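Local structure of thermostable monoacylglycerol lipase (Bacillus, 4LHE) at residues Ile206-Gln209 and Glu215-Ile218; Thr60-Met65 and Pro139-Ser144; His34-Leu39 and Val50-Leu55. The protein probably hydrolyses monoacylglycerols to free fatty acid and glycerol, as a thermostable serine hydrolase of the alpha/beta hydrolase fold. All blocks are in the same frame, centred on the assembly; numbering follows the deposited sequence.

Contact 1: Ile206-Gln209 and Glu215-Ile218; sequences IIFQ and EKEI
Phe208 turns its ring from the helix toward the strand, and Lys216 holds this residue twice, at the ring face and at the backbone O. The ring gets there with CG anti to the backbone N (chi1 -177°), a setting that swings it out beside its carbonyl carbon. The lysine chain, extended beyond CG, crosses the phenyl at about a right angle: Lys216 CG lies 3.7 Å from Phe208 CE1, and Lys216 CE sits over the face, offset toward the rim, 3.9 Å from the ring centroid. At the end of the chain Lys216 NZ makes a cation-pi contact, 4.5 Å from that centroid, while donating to Phe208 O at 3.0 Å almost in line with the C=O bond (160°). Since this carbonyl belongs to the last turn of helix 202-210, the ammonium probably offsets some of the negative charge gathered at that helix end. A leucine in place of Lys216 would probably leave Phe208 O without this donor and the ring face without its cation. Ile218 comes in obliquely further along the strand, Ile218 CG1 3.8 Å from Phe208 CD1 and Ile218 CD1 3.8 Å from Phe208 CB, and packs on Ile190, which Phe208 touches too. Helix and following strand are joined within a beta-alpha-beta crossover, the unit of strand 188-193, helix 202-210 and edge strand 216-221 in the alpha/beta hydrolase sheet.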
loop_
_atom_site.group_PDB
_atom_site.type_symbol
_atom_site.label_atom_id
_atom_site.label_comp_id
_atom_site.label_asym_id
_atom_site.label_seq_id
_atom_site.Cartn_x
_atom_site.Cartn_y
_atom_site.Cartn_z
ATOM N N ILE A 206 -4.014 -13.937 -8.286
ATOM C CA ILE A 206 -5.026 -14.208 -7.262
ATOM C C ILE A 206 -5.971 -13.023 -7.076
ATOM O O ILE A 206 -7.189 -13.195 -6.910
ATOM C CB ILE A 206 -4.354 -14.541 -5.912
ATOM C CG1 ILE A 206 -3.467 -15.786 -6.069
ATOM C CG2 ILE A 206 -5.397 -14.722 -4.820
ATOM C CD1 ILE A 206 -2.336 -15.909 -5.034
ATOM N N ILE A 207 -5.402 -11.819 -7.092
ATOM C CA ILE A 207 -6.204 -10.606 -7.029
ATOM C C ILE A 207 -7.078 -10.538 -8.282
ATOM O O ILE A 207 -8.298 -10.373 -8.192
ATOM C CB ILE A 207 -5.294 -9.353 -6.903
ATOM C CG1 ILE A 207 -4.613 -9.346 -5.529
ATOM C CG2 ILE A 207 -6.098 -8.068 -7.128
ATOM C CD1 ILE A 207 -3.461 -8.352 -5.398
ATOM N N PHE A 208 -6.449 -10.718 -9.441
ATOM C CA PHE A 208 -7.140 -10.633 -10.724
ATOM C C PHE A 208 -8.309 -11.633 -10.827
ATOM O O PHE A 208 -9.392 -11.296 -11.329
ATOM C CB PHE A 208 -6.137 -10.820 -11.871
ATOM C CG PHE A 208 -6.741 -10.689 -13.248
ATOM C CD1 PHE A 208 -6.711 -9.474 -13.927
ATOM C CD2 PHE A 208 -7.315 -11.789 -13.876
ATOM C CE1 PHE A 208 -7.253 -9.359 -15.198
ATOM C CE2 PHE A 208 -7.862 -11.679 -15.146
ATOM C CZ PHE A 208 -7.831 -10.468 -15.807
ATOM N N GLN A 209 -8.108 -12.852 -10.335
ATOM C CA GLN A 209 -9.164 -13.855 -10.420
ATOM C C GLN A 209 -10.222 -13.651 -9.343
ATOM O O GLN A 209 -11.413 -13.853 -9.589
ATOM C CB GLN A 209 -8.585 -15.281 -10.378
ATOM C CG GLN A 209 -7.586 -15.617 -11.506
ATOM C CD GLN A 209 -8.154 -15.443 -12.924
ATOM O OE1 GLN A 209 -9.367 -15.302 -13.122
ATOM N NE2 GLN A 209 -7.265 -15.457 -13.919
ATOM N N GLU A 215 -13.867 -4.586 -15.330
ATOM C CA GLU A 215 -12.743 -3.900 -15.951
ATOM C C GLU A 215 -11.549 -4.103 -15.030
ATOM O O GLU A 215 -11.521 -3.563 -13.913
ATOM C CB GLU A 215 -13.054 -2.406 -16.104
ATOM C CG GLU A 215 -11.954 -1.595 -16.789
ATOM C CD GLU A 215 -12.497 -0.526 -17.708
ATOM O OE1 GLU A 215 -11.722 -0.030 -18.560
ATOM O OE2 GLU A 215 -13.694 -0.180 -17.587
ATOM N N LYS A 216 -10.584 -4.902 -15.485
ATOM C CA LYS A 216 -9.402 -5.248 -14.690
ATOM C C LYS A 216 -8.224 -5.583 -15.611
ATOM O O LYS A 216 -8.414 -6.188 -16.666
ATOM C CB LYS A 216 -9.718 -6.438 -13.785
ATOM C CG LYS A 216 -10.394 -7.599 -14.520
ATOM C CD LYS A 216 -10.765 -8.700 -13.545
ATOM C CE LYS A 216 -11.136 -9.986 -14.274
ATOM N NZ LYS A 216 -11.570 -11.020 -13.304
ATOM N N GLU A 217 -7.013 -5.199 -15.220
ATOM C CA GLU A 217 -5.832 -5.469 -16.041
ATOM C C GLU A 217 -4.568 -5.678 -15.194
ATOM O O GLU A 217 -4.427 -5.086 -14.115
ATOM C CB GLU A 217 -5.616 -4.311 -17.017
ATOM C CG GLU A 217 -4.401 -4.430 -17.918
ATOM C CD GLU A 217 -4.097 -3.142 -18.676
ATOM O OE1 GLU A 217 -3.057 -3.110 -19.374
ATOM O OE2 GLU A 217 -4.884 -2.166 -18.569
ATOM N N ILE A 218 -3.649 -6.516 -15.673
ATOM C CA ILE A 218 -2.354 -6.654 -15.011
ATOM C C ILE A 218 -1.250 -5.992 -15.817
ATOM O O ILE A 218 -1.091 -6.248 -17.022
ATOM C CB ILE A 218 -1.993 -8.115 -14.721
ATOM C CG1 ILE A 218 -2.993 -8.714 -13.737
ATOM C CG2 ILE A 218 -0.580 -8.210 -14.148
ATOM C CD1 ILE A 218 -2.628 -10.102 -13.234
#

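Contact 2: Thr60-Met65 and Pro139-Ser144; sequences THYEDM and PRYLDS
Tyr62 and Glu63, at the start of helix 62-67, both meet Tyr141, one at its ring and the other at its hydroxyl, and the residues before them set up that approach. Thr60 OG1 donates to Asp64 OD2 at 2.9 Å, and OD2 receives it on its anti lone pair; the same carboxylate also accepts from the backbone N of Gln4 and Tyr5. His61 is the N-cap: its ND1 accepts from Glu63 N at 3.0 Å, nearly straight (172°) and in the plane of the imidazole, which fixes the rotation of the ring. Tyr5 stacks on that imidazole, and His61 CE1 stands 3.7 Å above the centre of the Tyr62 ring. Tyr141 meets Tyr62 from the other side. With CG between the backbone N and the carbonyl carbon (chi1 56°), Tyr62 presents the CD1-CE1 edge to the face of Tyr141 in a T-shaped stack, centroids 4.8 Å apart and planes at 63°; the closest pair is Tyr62 CD1 and Tyr141 CE1 at 3.4 Å. Next along, Glu63 lays its CG 3.6 Å from Tyr141 OH, while its carboxylate and the guanidinium of Arg140 are not in contact, though their opposite charges probably attract weakly. Arg140 CG covers the opposite face of Tyr141, 3.3 Å above the ring, and its NH1 runs on to a salt bridge with Glu66. Met65 closes the first turn with a weak backbone bond to His61 O. Strand 141-143 pairs antiparallel with strand 161-163 in a small two-stranded sheet, in the part of the chain between core strands 115-119 and 188-193, so this aromatic pair ties the helix to what is probably the cap of the alpha/beta hydrolase fold.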
loop_
_atom_site.group_PDB
_atom_site.type_symbol
_atom_site.label_atom_id
_atom_site.label_comp_id
_atom_site.label_asym_id
_atom_site.label_seq_id
_atom_site.Cartn_x
_atom_site.Cartn_y
_atom_site.Cartn_z
ATOM N N THR A 60 7.723 6.183 12.937
ATOM C CA THR A 60 8.185 6.637 14.249
ATOM C C THR A 60 9.303 5.721 14.767
ATOM O O THR A 60 10.489 6.023 14.605
ATOM C CB THR A 60 7.029 6.731 15.272
ATOM O OG1 THR A 60 6.367 5.462 15.380
ATOM C CG2 THR A 60 6.019 7.775 14.823
ATOM N N HIS A 61 8.913 4.592 15.350
ATOM C CA HIS A 61 9.848 3.655 15.984
ATOM C C HIS A 61 9.184 2.272 15.965
ATOM O O HIS A 61 7.958 2.187 15.927
ATOM C CB HIS A 61 10.131 4.133 17.415
ATOM C CG HIS A 61 11.195 3.358 18.129
ATOM N ND1 HIS A 61 11.013 2.059 18.556
ATOM C CD2 HIS A 61 12.445 3.711 18.523
ATOM C CE1 HIS A 61 12.109 1.638 19.164
ATOM N NE2 HIS A 61 12.992 2.623 19.159
ATOM N N TYR A 62 9.957 1.186 15.947
ATOM C CA TYR A 62 9.327 -0.131 15.827
ATOM C C TYR A 62 8.528 -0.569 17.066
ATOM O O TYR A 62 7.681 -1.460 16.981
ATOM C CB TYR A 62 10.322 -1.218 15.388
ATOM C CG TYR A 62 11.546 -1.361 16.264
ATOM C CD1 TYR A 62 11.444 -1.862 17.554
ATOM C CD2 TYR A 62 12.810 -1.023 15.787
ATOM C CE1 TYR A 62 12.553 -2.006 18.348
ATOM C CE2 TYR A 62 13.928 -1.162 16.577
ATOM C CZ TYR A 62 13.793 -1.653 17.860
ATOM O OH TYR A 62 14.898 -1.804 18.663
ATOM N N GLU A 63 8.787 0.064 18.208
ATOM C CA GLU A 63 8.031 -0.225 19.431
ATOM C C GLU A 63 6.598 0.292 19.337
ATOM O O GLU A 63 5.663 -0.362 19.804
ATOM C CB GLU A 63 8.726 0.391 20.640
ATOM C CG GLU A 63 9.840 -0.460 21.214
ATOM C CD GLU A 63 10.724 0.345 22.127
ATOM O OE1 GLU A 63 10.875 1.555 21.857
ATOM O OE2 GLU A 63 11.247 -0.215 23.113
ATOM N N ASP A 64 6.441 1.470 18.739
ATOM C CA ASP A 64 5.126 2.003 18.405
ATOM C C ASP A 64 4.396 1.033 17.491
ATOM O O ASP A 64 3.258 0.650 17.756
ATOM C CB ASP A 64 5.268 3.358 17.707
ATOM C CG ASP A 64 5.586 4.485 18.677
ATOM O OD1 ASP A 64 5.428 4.292 19.902
ATOM O OD2 ASP A 64 5.990 5.570 18.215
ATOM N N MET A 65 5.062 0.647 16.409
ATOM C CA MET A 65 4.552 -0.371 15.496
ATOM C C MET A 65 4.065 -1.621 16.236
ATOM O O MET A 65 2.989 -2.153 15.947
ATOM C CB MET A 65 5.670 -0.761 14.529
ATOM C CG MET A 65 5.367 -1.986 13.724
ATOM S SD MET A 65 4.539 -1.521 12.213
ATOM C CE MET A 65 4.847 -2.994 11.245
ATOM N N PRO A 139 11.002 -15.052 18.439
ATOM C CA PRO A 139 11.708 -13.849 18.884
ATOM C C PRO A 139 10.737 -12.672 18.880
ATOM O O PRO A 139 9.732 -12.708 18.161
ATOM C CB PRO A 139 12.787 -13.661 17.817
ATOM C CG PRO A 139 12.238 -14.336 16.603
ATOM C CD PRO A 139 11.419 -15.486 17.091
ATOM N N ARG A 140 11.002 -11.660 19.698
ATOM C CA ARG A 140 10.168 -10.473 19.697
ATOM C C ARG A 140 10.281 -9.765 18.352
ATOM O O ARG A 140 9.277 -9.349 17.771
ATOM C CB ARG A 140 10.595 -9.521 20.805
ATOM C CG ARG A 140 9.887 -8.189 20.727
ATOM C CD ARG A 140 9.183 -7.851 22.020
ATOM N NE ARG A 140 10.003 -7.101 22.967
ATOM C CZ ARG A 140 9.768 -5.846 23.346
ATOM N NH1 ARG A 140 8.739 -5.176 22.857
ATOM N NH2 ARG A 140 10.562 -5.260 24.231
ATOM N N TYR A 141 11.514 -9.649 17.866
ATOM C CA TYR A 141 11.805 -8.899 16.653
ATOM C C TYR A 141 12.577 -9.749 15.660
ATOM O O TYR A 141 13.374 -10.606 16.055
ATOM C CB TYR A 141 12.674 -7.687 16.984
ATOM C CG TYR A 141 12.081 -6.714 17.968
ATOM C CD1 TYR A 141 11.015 -5.899 17.607
ATOM C CD2 TYR A 141 12.615 -6.575 19.244
ATOM C CE1 TYR A 141 10.480 -4.991 18.498
ATOM C CE2 TYR A 141 12.088 -5.670 20.145
ATOM C CZ TYR A 141 11.017 -4.883 19.767
ATOM O OH TYR A 141 10.476 -3.979 20.654
ATOM N N LEU A 142 12.346 -9.499 14.372
ATOM C CA LEU A 142 13.213 -10.017 13.321
ATOM C C LEU A 142 13.948 -8.846 12.708
ATOM O O LEU A 142 13.348 -7.797 12.463
ATOM C CB LEU A 142 12.399 -10.681 12.225
ATOM C CG LEU A 142 11.228 -11.532 12.664
ATOM C CD1 LEU A 142 10.578 -11.989 11.420
ATOM C CD2 LEU A 142 11.695 -12.721 13.480
ATOM N N ASP A 143 15.242 -9.018 12.462
ATOM C CA ASP A 143 16.018 -7.977 11.801
ATOM C C ASP A 143 15.527 -7.896 10.366
ATOM O O ASP A 143 15.252 -8.922 9.737
ATOM C CB ASP A 143 17.518 -8.280 11.852
ATOM C CG ASP A 143 18.023 -8.502 13.267
ATOM O OD1 ASP A 143 17.269 -8.206 14.217
ATOM O OD2 ASP A 143 19.171 -8.975 13.433
ATOM N N SER A 144 15.370 -6.678 9.863
ATOM C CA SER A 144 14.858 -6.499 8.514
ATOM C C SER A 144 15.996 -6.678 7.514
ATOM O O SER A 144 17.149 -6.347 7.800
ATOM C CB SER A 144 14.159 -5.145 8.368
ATOM O OG SER A 144 12.954 -5.117 9.126
#

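Contact 3: His34-Leu39 and Val50-Leu55; sequences HSMRPL and VCLPRL
Arg37 NH2 is gripped by two backbone carbonyls, Glu12 O and Gly10 O, which anchor the guanidinium on the N-terminal part of the chain, while the root of the same residue rests on Leu52. The contact itself is apolar and centres on the leucine. With CG anti to the backbone N (chi1 167°), Leu52 sends both methyls into the turn that leads into helix 37-45. They divide the work: CD1 and CD2 each lie 3.8 Å from Met36 CB, so the fork sits across that carbon, and CD2 goes further, to 3.7 Å from Met36 C and 3.6 Å from Arg37 N. Arg37 CB lies at the margin, 4.3 Å from Leu52 CD2. Across these two segments the leucine therefore meets backbone and CB rather than the far end of the methionine. Arg37 N makes a weak hydrogen bond back to His34 O, 3.3 Å away. Beyond CB, Met36 bends at both chi2 (-61°) and chi3 (-79°) and leads away from Leu52, touching Leu25 and the presumed nucleophile elbow. Within the beta-alpha-beta unit of strand 21-26, helix 37-45 and strand 49-52, the contact lies on one side of the central sheet. Leu39 carries the helix onto Ile237 and Ile238 of helix 234-247, whereas Cys51, pointing to the other side of the strand, packs on Trp83 and Leu84 of helix 70-87.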
loop_
_atom_site.group_PDB
_atom_site.type_symbol
_atom_site.label_atom_id
_atom_site.label_comp_id
_atom_site.label_asym_id
_atom_site.label_seq_id
_atom_site.Cartn_x
_atom_site.Cartn_y
_atom_site.Cartn_z
ATOM N N HIS A 34 7.033 8.179 2.696
ATOM C CA HIS A 34 8.126 8.458 1.747
ATOM C C HIS A 34 8.015 7.631 0.453
ATOM O O HIS A 34 8.185 8.160 -0.652
ATOM C CB HIS A 34 9.489 8.256 2.431
ATOM C CG HIS A 34 10.670 8.505 1.539
ATOM N ND1 HIS A 34 11.025 9.766 1.102
ATOM C CD2 HIS A 34 11.580 7.653 1.015
ATOM C CE1 HIS A 34 12.111 9.678 0.352
ATOM N NE2 HIS A 34 12.464 8.408 0.276
ATOM N N SER A 35 7.718 6.339 0.584
ATOM C CA SER A 35 7.611 5.461 -0.580
ATOM C C SER A 35 6.497 5.882 -1.560
ATOM O O SER A 35 6.560 5.576 -2.770
ATOM C CB SER A 35 7.388 4.017 -0.122
ATOM O OG SER A 35 6.079 3.871 0.420
ATOM N N MET A 36 5.485 6.592 -1.064
ATOM C CA MET A 36 4.364 6.993 -1.925
ATOM C C MET A 36 4.379 8.461 -2.346
ATOM O O MET A 36 3.613 8.846 -3.211
ATOM C CB MET A 36 3.006 6.679 -1.268
ATOM C CG MET A 36 2.786 5.215 -0.904
ATOM S SD MET A 36 2.817 4.101 -2.320
ATOM C CE MET A 36 1.175 4.346 -3.009
ATOM N N ARG A 37 5.245 9.275 -1.755
ATOM C CA ARG A 37 5.251 10.715 -2.031
ATOM C C ARG A 37 5.488 11.137 -3.497
ATOM O O ARG A 37 4.906 12.132 -3.950
ATOM C CB ARG A 37 6.251 11.438 -1.103
ATOM C CG ARG A 37 6.226 12.969 -1.250
ATOM C CD ARG A 37 7.172 13.669 -0.271
ATOM N NE ARG A 37 7.148 13.014 1.027
ATOM C CZ ARG A 37 6.352 13.347 2.038
ATOM N NH1 ARG A 37 5.513 14.367 1.918
ATOM N NH2 ARG A 37 6.407 12.646 3.179
ATOM N N PRO A 38 6.344 10.415 -4.242
ATOM C CA PRO A 38 6.496 10.929 -5.612
ATOM C C PRO A 38 5.233 10.746 -6.438
ATOM O O PRO A 38 4.942 11.580 -7.296
ATOM C CB PRO A 38 7.630 10.080 -6.188
ATOM C CG PRO A 38 8.457 9.740 -5.004
ATOM C CD PRO A 38 7.457 9.530 -3.866
ATOM N N LEU A 39 4.495 9.669 -6.190
ATOM C CA LEU A 39 3.193 9.497 -6.819
ATOM C C LEU A 39 2.231 10.601 -6.382
ATOM O O LEU A 39 1.598 11.253 -7.222
ATOM C CB LEU A 39 2.594 8.113 -6.473
ATOM C CG LEU A 39 3.038 6.917 -7.308
ATOM C CD1 LEU A 39 4.522 6.706 -7.234
ATOM C CD2 LEU A 39 2.313 5.646 -6.838
ATOM N N VAL A 50 -5.360 14.880 -3.156
ATOM C CA VAL A 50 -4.494 13.761 -2.827
ATOM C C VAL A 50 -4.427 13.607 -1.310
ATOM O O VAL A 50 -4.305 14.598 -0.589
ATOM C CB VAL A 50 -3.110 14.020 -3.434
ATOM C CG1 VAL A 50 -2.027 13.424 -2.598
ATOM C CG2 VAL A 50 -3.062 13.496 -4.876
ATOM N N CYS A 51 -4.545 12.375 -0.823
ATOM C CA CYS A 51 -4.395 12.103 0.613
ATOM C C CYS A 51 -3.405 10.956 0.836
ATOM O O CYS A 51 -3.617 9.830 0.369
ATOM C CB CYS A 51 -5.758 11.782 1.247
ATOM S SG CYS A 51 -5.719 11.193 2.979
ATOM N N LEU A 52 -2.327 11.243 1.556
ATOM C CA LEU A 52 -1.283 10.249 1.787
ATOM C C LEU A 52 -1.016 10.200 3.279
ATOM O O LEU A 52 -0.116 10.891 3.787
ATOM C CB LEU A 52 -0.003 10.585 0.985
ATOM C CG LEU A 52 1.303 9.838 1.327
ATOM C CD1 LEU A 52 1.076 8.340 1.502
ATOM C CD2 LEU A 52 2.362 10.072 0.261
ATOM N N PRO A 53 -1.825 9.407 3.998
ATOM C CA PRO A 53 -1.736 9.296 5.461
ATOM C C PRO A 53 -0.514 8.503 5.890
ATOM O O PRO A 53 0.048 7.741 5.088
ATOM C CB PRO A 53 -3.020 8.531 5.842
ATOM C CG PRO A 53 -3.385 7.742 4.600
ATOM C CD PRO A 53 -2.959 8.641 3.441
ATOM N N ARG A 54 -0.107 8.705 7.140
ATOM C CA ARG A 54 0.953 7.927 7.768
ATOM C C ARG A 54 0.245 6.887 8.624
ATOM O O ARG A 54 -0.499 7.250 9.541
ATOM C CB ARG A 54 1.810 8.850 8.655
ATOM C CG ARG A 54 2.911 8.149 9.467
ATOM C CD ARG A 54 3.733 9.164 10.298
ATOM N NE ARG A 54 2.950 9.800 11.362
ATOM C CZ ARG A 54 2.588 9.189 12.489
ATOM N NH1 ARG A 54 2.913 7.914 12.685
ATOM N NH2 ARG A 54 1.879 9.836 13.407
ATOM N N LEU A 55 0.413 5.603 8.310
ATOM C CA LEU A 55 -0.300 4.567 9.064
ATOM C C LEU A 55 0.153 4.569 10.523
ATOM O O LEU A 55 1.355 4.694 10.798
ATOM C CB LEU A 55 -0.068 3.177 8.459
ATOM C CG LEU A 55 -0.570 2.965 7.037
ATOM C CD1 LEU A 55 -0.322 1.550 6.583
ATOM C CD2 LEU A 55 -2.033 3.329 6.934
#

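How the contacts relate
Along the chain contact 3 comes first, then contact 2, then contact 1. Contacts 3 and 1 each join a helix to a strand of the same mixed sheet, but on opposite sides of the chain's centre, their centres about 24 Å apart: contact 3 is buried, its centre about 9 Å from that of the chain, whereas contact 1 is at the surface, on edge strand 216-221. Contact 2 is off this sheet, about 22 Å from contact 3 and about 33 Å from contact 1, centre to centre. It still touches contact 3, where Thr60 CG2 packs 3.8 Å from Arg54 NH1. The three sample core, sheet edge and probable cap of one hydrolase domain.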